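Local coordinates for B-cell lymphoma 3 protein (Homo sapiens, PDB 1K1A) that regulates transcription of NF-kappa-B target genes, holding the p50 subunit out of the nucleus from the cytoplasm and acting as a transcriptional activator within the nucleus, at residues V17-V29 with L52-L65. Residues are numbered along the deposited sequence; the frame is centred on the assembly and turned at random.
Sequences VVQGNLPAVHRLV and LAVITTLPSVVRLL
L64, in the conformer described, is set as a knob into a hole formed by L22, V25, H26 and V29, joining the first two repeats of this ankyrin repeat domain. Each repeat contributes a pair of antiparallel helices joined by a short turn, and the second helices run nearly parallel: their portions 22-29 and 59-65 lie 10° apart, with 10.6 Å between axes, a spacing that branched aliphatic residues can fill.

The two methyls of L64 part between V29 and the edge of the H26 ring. With CG anti to the backbone N (chi1 179°), CD2 meets V29 CG2, while CD1 lies close to the plane of the imidazole, at its edge, 3.6 Å from ND1. Both L64 methyls also touch V25 CG1. L22 spans the start of the helix pair, its CD1 placed against V61 CG2, in the V61 conformer described, and also touching L64 CD1. Deeper in, L65 CD2 reaches V29 CG2, a buried meeting that suits purely hydrocarbon side chains.

The first helices meet more closely. V17 lays CG1 on the backbone of the neighbouring helix, 3.5 Å from A53 N, where the small side chain of A53 probably helps; its other branch, CG2, faces V61 CG1. V18 CG2 touches L52 CD1 (4.0 Å), and L58 CD1 packs on G20 CA at 4.1 Å.

No hydrogen bond links the two segments; the side-chain hydrogen bonds described here are made within each. G20 and T57 both have positive phi and end their first helices in Schellman motifs, a shape G20 adopts readily as a glycine. N21 caps helix 22-34, its OD1 accepting from A24 N, which lies above the carbonyl plane. T56, beside V18, sends its hydroxyl back to L52 O: OG1 donates over 2.7 Å from one face of that carbonyl's plane, and T56 N donates from the opposite face.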
ATOM      1  N   VAL A  17      -5.062  14.787 -19.701  1.00 12.50           N
ATOM      2  CA  VAL A  17      -4.330  14.406 -18.500  1.00 11.94           C
ATOM      3  C   VAL A  17      -2.947  13.879 -18.826  1.00 12.41           C
ATOM      4  O   VAL A  17      -1.957  14.350 -18.281  1.00 13.18           O
ATOM      5  CB  VAL A  17      -5.092  13.360 -17.667  1.00 11.49           C
ATOM      6  CG1 VAL A  17      -4.188  12.807 -16.559  1.00 10.51           C
ATOM      7  CG2 VAL A  17      -6.329  13.973 -17.079  1.00 10.56           C
ATOM      8  N   VAL A  18      -2.882  12.918 -19.738  1.00 12.69           N
ATOM      9  CA  VAL A  18      -1.622  12.309 -20.133  1.00 13.38           C
ATOM     10  C   VAL A  18      -0.652  13.320 -20.775  1.00 13.13           C
ATOM     11  O   VAL A  18       0.570  13.215 -20.601  1.00 12.30           O
ATOM     12  CB  VAL A  18      -1.872  11.113 -21.061  1.00 13.59           C
ATOM     13  CG1 VAL A  18      -0.599  10.680 -21.780  1.00 15.64           C
ATOM     14  CG2 VAL A  18      -2.454   9.961 -20.265  1.00 15.12           C
ATOM     15  N   GLN A  19      -1.204  14.325 -21.452  1.00 12.73           N
ATOM     16  CA  GLN A  19      -0.385  15.365 -22.094  1.00 13.06           C
ATOM     17  C   GLN A  19       0.038  16.461 -21.119  1.00 13.19           C
ATOM     18  O   GLN A  19       0.746  17.414 -21.493  1.00 13.00           O
ATOM     19  CB  GLN A  19      -1.120  15.967 -23.297  1.00 12.98           C
ATOM     20  CG  GLN A  19      -1.379  14.958 -24.409  1.00 14.07           C
ATOM     21  CD  GLN A  19      -1.972  15.596 -25.659  1.00 15.26           C
ATOM     22  OE1 GLN A  19      -2.496  16.704 -25.609  1.00 14.86           O
ATOM     23  NE2 GLN A  19      -1.882  14.894 -26.777  1.00 16.79           N
ATOM     24  N   GLY A  20      -0.405  16.339 -19.870  1.00 13.60           N
ATOM     25  CA  GLY A  20      -0.023  17.267 -18.823  1.00 14.58           C
ATOM     26  C   GLY A  20      -0.492  18.685 -19.072  1.00 14.83           C
ATOM     27  O   GLY A  20       0.183  19.640 -18.733  1.00 15.75           O
ATOM     28  N   ASN A  21      -1.670  18.820 -19.648  1.00 14.88           N
ATOM     29  CA  ASN A  21      -2.210  20.127 -19.965  1.00 14.60           C
ATOM     30  C   ASN A  21      -3.304  20.507 -18.972  1.00 14.68           C
ATOM     31  O   ASN A  21      -4.490  20.288 -19.234  1.00 14.09           O
ATOM     32  CB  ASN A  21      -2.758  20.103 -21.393  1.00 14.22           C
ATOM     33  CG  ASN A  21      -3.085  21.486 -21.925  1.00 14.40           C
ATOM     34  OD1 ASN A  21      -3.339  22.415 -21.168  1.00 13.63           O
ATOM     35  ND2 ASN A  21      -3.108  21.614 -23.247  1.00 13.39           N
ATOM     36  N   LEU A  22      -2.898  21.091 -17.840  1.00 14.99           N
ATOM     37  CA  LEU A  22      -3.830  21.463 -16.770  1.00 15.78           C
ATOM     38  C   LEU A  22      -4.961  22.401 -17.227  1.00 15.73           C
ATOM     39  O   LEU A  22      -6.117  22.181 -16.885  1.00 15.26           O
ATOM     40  CB  LEU A  22      -3.076  22.047 -15.563  1.00 16.94           C
ATOM     41  CG  LEU A  22      -3.864  22.377 -14.288  1.00 18.13           C
ATOM     42  CD1 LEU A  22      -4.419  21.137 -13.644  1.00 20.05           C
ATOM     43  CD2 LEU A  22      -2.985  23.119 -13.294  1.00 20.81           C
ATOM     44  N   PRO A  23      -4.632  23.451 -17.980  1.00 15.34           N
ATOM     45  CA  PRO A  23      -5.661  24.360 -18.501  1.00 15.34           C
ATOM     46  C   PRO A  23      -6.737  23.628 -19.311  1.00 15.24           C
ATOM     47  O   PRO A  23      -7.922  23.936 -19.149  1.00 15.77           O
ATOM     48  CB  PRO A  23      -4.863  25.317 -19.402  1.00 15.71           C
ATOM     49  CG  PRO A  23      -3.488  25.300 -18.841  1.00 15.61           C
ATOM     50  CD  PRO A  23      -3.273  23.884 -18.343  1.00 15.53           C
ATOM     51  N   ALA A  24      -6.341  22.682 -20.163  1.00 14.96           N
ATOM     52  CA  ALA A  24      -7.314  21.921 -20.954  1.00 14.29           C
ATOM     53  C   ALA A  24      -8.187  21.053 -20.047  1.00 14.83           C
ATOM     54  O   ALA A  24      -9.401  20.922 -20.267  1.00 14.51           O
ATOM     55  CB  ALA A  24      -6.620  21.071 -22.016  1.00 14.11           C
ATOM     56  N   VAL A  25      -7.572  20.484 -19.018  1.00 14.04           N
ATOM     57  CA  VAL A  25      -8.303  19.661 -18.059  1.00 14.85           C
ATOM     58  C   VAL A  25      -9.391  20.485 -17.393  1.00 15.47           C
ATOM     59  O   VAL A  25     -10.545  20.058 -17.308  1.00 15.51           O
ATOM     60  CB  VAL A  25      -7.368  19.093 -16.986  1.00 14.70           C
ATOM     61  CG1 VAL A  25      -8.172  18.462 -15.837  1.00 13.78           C
ATOM     62  CG2 VAL A  25      -6.423  18.080 -17.613  1.00 14.53           C
ATOM     63  N   HIS A  26      -9.020  21.672 -16.927  1.00 15.97           N
ATOM     64  CA  HIS A  26      -9.966  22.568 -16.286  1.00 17.43           C
ATOM     65  C   HIS A  26     -11.132  22.878 -17.228  1.00 17.64           C
ATOM     66  O   HIS A  26     -12.303  22.773 -16.850  1.00 17.01           O
ATOM     67  CB  HIS A  26      -9.260  23.860 -15.873  1.00 18.15           C
ATOM     68  CG  HIS A  26      -9.965  24.620 -14.794  1.00 21.56           C
ATOM     69  ND1 HIS A  26      -9.682  24.447 -13.456  1.00 23.75           N
ATOM     70  CD2 HIS A  26     -10.921  25.579 -14.856  1.00 24.66           C
ATOM     71  CE1 HIS A  26     -10.446  25.252 -12.739  1.00 26.41           C
ATOM     72  NE2 HIS A  26     -11.205  25.953 -13.564  1.00 26.66           N
ATOM     73  N   ARG A  27     -10.809  23.262 -18.456  1.00 17.43           N
ATOM     74  CA  ARG A  27     -11.840  23.583 -19.439  1.00 18.36           C
ATOM     75  C   ARG A  27     -12.802  22.410 -19.641  1.00 17.91           C
ATOM     76  O   ARG A  27     -14.030  22.581 -19.617  1.00 17.66           O
ATOM     77  CB  ARG A  27     -11.194  23.983 -20.766  1.00 18.42           C
ATOM     78  CG  ARG A  27     -12.100  23.843 -21.986  1.00 22.14           C
ATOM     79  CD  ARG A  27     -11.517  24.469 -23.265  1.00 27.00           C
ATOM     80  NE  ARG A  27     -10.807  23.532 -24.149  1.00 31.37           N
ATOM     81  CZ  ARG A  27     -10.118  22.457 -23.758  1.00 33.21           C
ATOM     82  NH1 ARG A  27      -9.515  21.698 -24.664  1.00 34.62           N
ATOM     83  NH2 ARG A  27     -10.029  22.133 -22.476  1.00 33.52           N
ATOM     84  N   LEU A  28     -12.238  21.220 -19.814  1.00 17.50           N
ATOM     85  CA  LEU A  28     -13.020  20.005 -20.020  1.00 18.10           C
ATOM     86  C   LEU A  28     -13.857  19.607 -18.795  1.00 18.34           C
ATOM     87  O   LEU A  28     -14.973  19.093 -18.931  1.00 18.02           O
ATOM     88  CB  LEU A  28     -12.099  18.852 -20.414  1.00 18.09           C
ATOM     89  CG  LEU A  28     -11.580  18.889 -21.847  1.00 18.77           C
ATOM     90  CD1 LEU A  28     -10.506  17.833 -22.043  1.00 19.60           C
ATOM     91  CD2 LEU A  28     -12.724  18.670 -22.820  1.00 18.96           C
ATOM     92  N   VAL A  29     -13.307  19.817 -17.606  1.00 18.63           N
ATOM     93  CA  VAL A  29     -14.049  19.528 -16.382  1.00 19.42           C
ATOM     94  C   VAL A  29     -15.296  20.424 -16.294  1.00 20.61           C
ATOM     95  O   VAL A  29     -16.392  19.951 -15.976  1.00 20.26           O
ATOM     96  CB  VAL A  29     -13.168  19.664 -15.132  1.00 19.27           C
ATOM     97  CG1 VAL A  29     -14.029  19.790 -13.872  1.00 18.58           C
ATOM     98  CG2 VAL A  29     -12.210  18.460 -15.032  1.00 18.05           C
ATOM     99  N   LEU A  52      -5.239   8.085 -14.424  1.00 10.93           N
ATOM    100  CA  LEU A  52      -4.188   8.563 -15.317  1.00 11.11           C
ATOM    101  C   LEU A  52      -3.364   9.700 -14.716  1.00 11.15           C
ATOM    102  O   LEU A  52      -2.153   9.796 -14.948  1.00 11.05           O
ATOM    103  CB  LEU A  52      -4.775   8.970 -16.669  1.00 11.71           C
ATOM    104  CG  LEU A  52      -5.140   7.776 -17.554  1.00 12.43           C
ATOM    105  CD1 LEU A  52      -5.751   8.236 -18.891  1.00 14.28           C
ATOM    106  CD2 LEU A  52      -3.916   6.905 -17.781  1.00 14.70           C
ATOM    107  N   ALA A  53      -4.017  10.554 -13.940  1.00 10.87           N
ATOM    108  CA  ALA A  53      -3.326  11.655 -13.284  1.00 11.54           C
ATOM    109  C   ALA A  53      -2.303  11.131 -12.286  1.00 12.29           C
ATOM    110  O   ALA A  53      -1.224  11.699 -12.149  1.00 12.47           O
ATOM    111  CB  ALA A  53      -4.310  12.573 -12.601  1.00 11.41           C
ATOM    112  N   VAL A  54      -2.647  10.051 -11.589  1.00 12.53           N
ATOM    113  CA  VAL A  54      -1.736   9.449 -10.621  1.00 13.94           C
ATOM    114  C   VAL A  54      -0.609   8.713 -11.344  1.00 14.79           C
ATOM    115  O   VAL A  54       0.569   8.826 -10.979  1.00 15.02           O
ATOM    116  CB  VAL A  54      -2.467   8.460  -9.710  1.00 14.08           C
ATOM    117  CG1 VAL A  54      -1.470   7.707  -8.831  1.00 14.51           C
ATOM    118  CG2 VAL A  54      -3.505   9.183  -8.873  1.00 14.02           C
ATOM    119  N   ILE A  55      -0.974   7.976 -12.384  1.00 15.88           N
ATOM    120  CA  ILE A  55      -0.002   7.230 -13.171  1.00 17.35           C
ATOM    121  C   ILE A  55       1.004   8.168 -13.862  1.00 17.60           C
ATOM    122  O   ILE A  55       2.173   7.827 -14.007  1.00 17.93           O
ATOM    123  CB  ILE A  55      -0.732   6.351 -14.213  1.00 17.28           C
ATOM    124  CG1 ILE A  55      -1.333   5.107 -13.549  1.00 18.52           C
ATOM    125  CG2 ILE A  55       0.209   5.966 -15.350  1.00 18.61           C
ATOM    126  CD1 ILE A  55      -2.523   4.524 -14.304  1.00 20.02           C
ATOM    127  N   THR A  56       0.546   9.344 -14.277  1.00 18.03           N
ATOM    128  CA  THR A  56       1.414  10.317 -14.952  1.00 18.76           C
ATOM    129  C   THR A  56       2.224  11.132 -13.934  1.00 18.61           C
ATOM    130  O   THR A  56       3.165  11.830 -14.299  1.00 18.39           O
ATOM    131  CB  THR A  56       0.584  11.295 -15.836  1.00 18.31           C
ATOM    132  OG1 THR A  56      -0.245  10.567 -16.749  1.00 20.05           O
ATOM    133  CG2 THR A  56       1.497  12.086 -16.775  1.00 20.12           C
ATOM    134  N   THR A  57       1.856  11.008 -12.660  1.00 18.58           N
ATOM    135  CA  THR A  57       2.425  11.805 -11.559  1.00 18.91           C
ATOM    136  C   THR A  57       2.160  13.309 -11.693  1.00 18.02           C
ATOM    137  O   THR A  57       3.080  14.112 -11.770  1.00 18.91           O
ATOM    138  CB  THR A  57       3.929  11.516 -11.324  1.00 19.44           C
ATOM    139  OG1 THR A  57       4.711  12.002 -12.429  1.00 21.18           O
ATOM    140  CG2 THR A  57       4.186  10.022 -11.318  1.00 21.00           C
ATOM    141  N   LEU A  58       0.887  13.675 -11.700  1.00 17.03           N
ATOM    142  CA  LEU A  58       0.472  15.070 -11.807  1.00 15.97           C
ATOM    143  C   LEU A  58      -0.381  15.458 -10.606  1.00 15.32           C
ATOM    144  O   LEU A  58      -1.612  15.482 -10.694  1.00 15.01           O
ATOM    145  CB  LEU A  58      -0.336  15.262 -13.087  1.00 15.59           C
ATOM    146  CG  LEU A  58       0.410  15.018 -14.396  1.00 16.20           C
ATOM    147  CD1 LEU A  58      -0.575  14.917 -15.565  1.00 15.65           C
ATOM    148  CD2 LEU A  58       1.430  16.133 -14.633  1.00 16.18           C
ATOM    149  N   PRO A  59       0.265  15.774  -9.488  1.00 15.17           N
ATOM    150  CA  PRO A  59      -0.457  16.105  -8.252  1.00 14.63           C
ATOM    151  C   PRO A  59      -1.478  17.245  -8.419  1.00 14.33           C
ATOM    152  O   PRO A  59      -2.577  17.167  -7.862  1.00 14.10           O
ATOM    153  CB  PRO A  59       0.667  16.496  -7.287  1.00 15.81           C
ATOM    154  CG  PRO A  59       1.836  16.814  -8.181  1.00 16.55           C
ATOM    155  CD  PRO A  59       1.727  15.849  -9.313  1.00 15.35           C
ATOM    156  N   SER A  60      -1.150  18.272  -9.202  1.00 13.42           N
ATOM    157  CA  SER A  60      -2.094  19.372  -9.402  1.00 12.99           C
ATOM    158  C   SER A  60      -3.372  18.930 -10.116  1.00 12.50           C
ATOM    159  O   SER A  60      -4.452  19.452  -9.847  1.00 12.15           O
ATOM    160  CB  SER A  60      -1.456  20.510 -10.189  1.00 13.11           C
ATOM    161  OG  SER A  60      -0.460  21.155  -9.423  0.72 13.35           O
ATOM    162  N   VAL A  61      -3.237  17.987 -11.045  1.00 12.11           N
ATOM    163  CA  VAL A  61      -4.389  17.460 -11.760  1.00 12.06           C
ATOM    164  C   VAL A  61      -5.229  16.577 -10.836  1.00 12.49           C
ATOM    165  O   VAL A  61      -6.469  16.615 -10.866  1.00 11.22           O
ATOM    166  CB  VAL A  61      -3.959  16.701 -13.020  1.00 12.35           C
ATOM    167  CG1 VAL A  61      -5.171  16.227 -13.811  0.50 12.35           C
ATOM    168  CG2 VAL A  61      -3.065  17.594 -13.885  0.50 11.95           C
ATOM    169  N   VAL A  62      -4.547  15.795 -10.006  1.00 12.45           N
ATOM    170  CA  VAL A  62      -5.226  14.952  -9.032  1.00 12.90           C
ATOM    171  C   VAL A  62      -6.138  15.817  -8.155  1.00 13.14           C
ATOM    172  O   VAL A  62      -7.305  15.496  -7.940  1.00 13.22           O
ATOM    173  CB  VAL A  62      -4.217  14.220  -8.130  1.00 12.80           C
ATOM    174  CG1 VAL A  62      -4.929  13.577  -6.930  1.00 12.92           C
ATOM    175  CG2 VAL A  62      -3.421  13.168  -8.927  1.00 12.78           C
ATOM    176  N   ARG A  63      -5.590  16.917  -7.652  1.00 13.74           N
ATOM    177  CA  ARG A  63      -6.330  17.849  -6.799  1.00 13.82           C
ATOM    178  C   ARG A  63      -7.567  18.435  -7.488  1.00 13.58           C
ATOM    179  O   ARG A  63      -8.645  18.515  -6.894  1.00 13.39           O
ATOM    180  CB  ARG A  63      -5.418  19.005  -6.358  1.00 14.51           C
ATOM    181  CG  ARG A  63      -4.361  18.637  -5.306  1.00 16.84           C
ATOM    182  CD  ARG A  63      -3.625  19.846  -4.700  1.00 20.98           C
ATOM    183  NE  ARG A  63      -2.484  19.431  -3.873  1.00 25.13           N
ATOM    184  CZ  ARG A  63      -2.552  19.204  -2.565  1.00 26.84           C
ATOM    185  NH1 ARG A  63      -3.704  19.350  -1.929  1.00 27.88           N
ATOM    186  NH2 ARG A  63      -1.470  18.822  -1.891  1.00 28.14           N
ATOM    187  N   LEU A  64      -7.392  18.881  -8.726  1.00 12.74           N
ATOM    188  CA  LEU A  64      -8.490  19.460  -9.504  1.00 12.90           C
ATOM    189  C   LEU A  64      -9.610  18.443  -9.690  1.00 12.33           C
ATOM    190  O   LEU A  64     -10.780  18.740  -9.442  1.00 12.11           O
ATOM    191  CB  LEU A  64      -7.993  19.939 -10.875  0.50 12.91           C
ATOM    192  CG  LEU A  64      -9.021  20.549 -11.842  0.50 13.45           C
ATOM    193  CD1 LEU A  64      -8.322  21.177 -13.040  0.50 13.18           C
ATOM    194  CD2 LEU A  64     -10.043  19.516 -12.305  0.50 14.52           C
ATOM    195  N   LEU A  65      -9.242  17.244 -10.125  1.00 11.62           N
ATOM    196  CA  LEU A  65     -10.217  16.200 -10.406  1.00 11.97           C
ATOM    197  C   LEU A  65     -10.970  15.754  -9.160  1.00 12.24           C
ATOM    198  O   LEU A  65     -12.188  15.613  -9.186  1.00 12.13           O
ATOM    199  CB  LEU A  65      -9.551  14.990 -11.086  1.00 11.60           C
ATOM    200  CG  LEU A  65      -9.084  15.188 -12.538  1.00 12.03           C
ATOM    201  CD1 LEU A  65      -8.370  13.938 -13.029  1.00 12.00           C
ATOM    202  CD2 LEU A  65     -10.251  15.522 -13.452  1.00 12.89           C
TER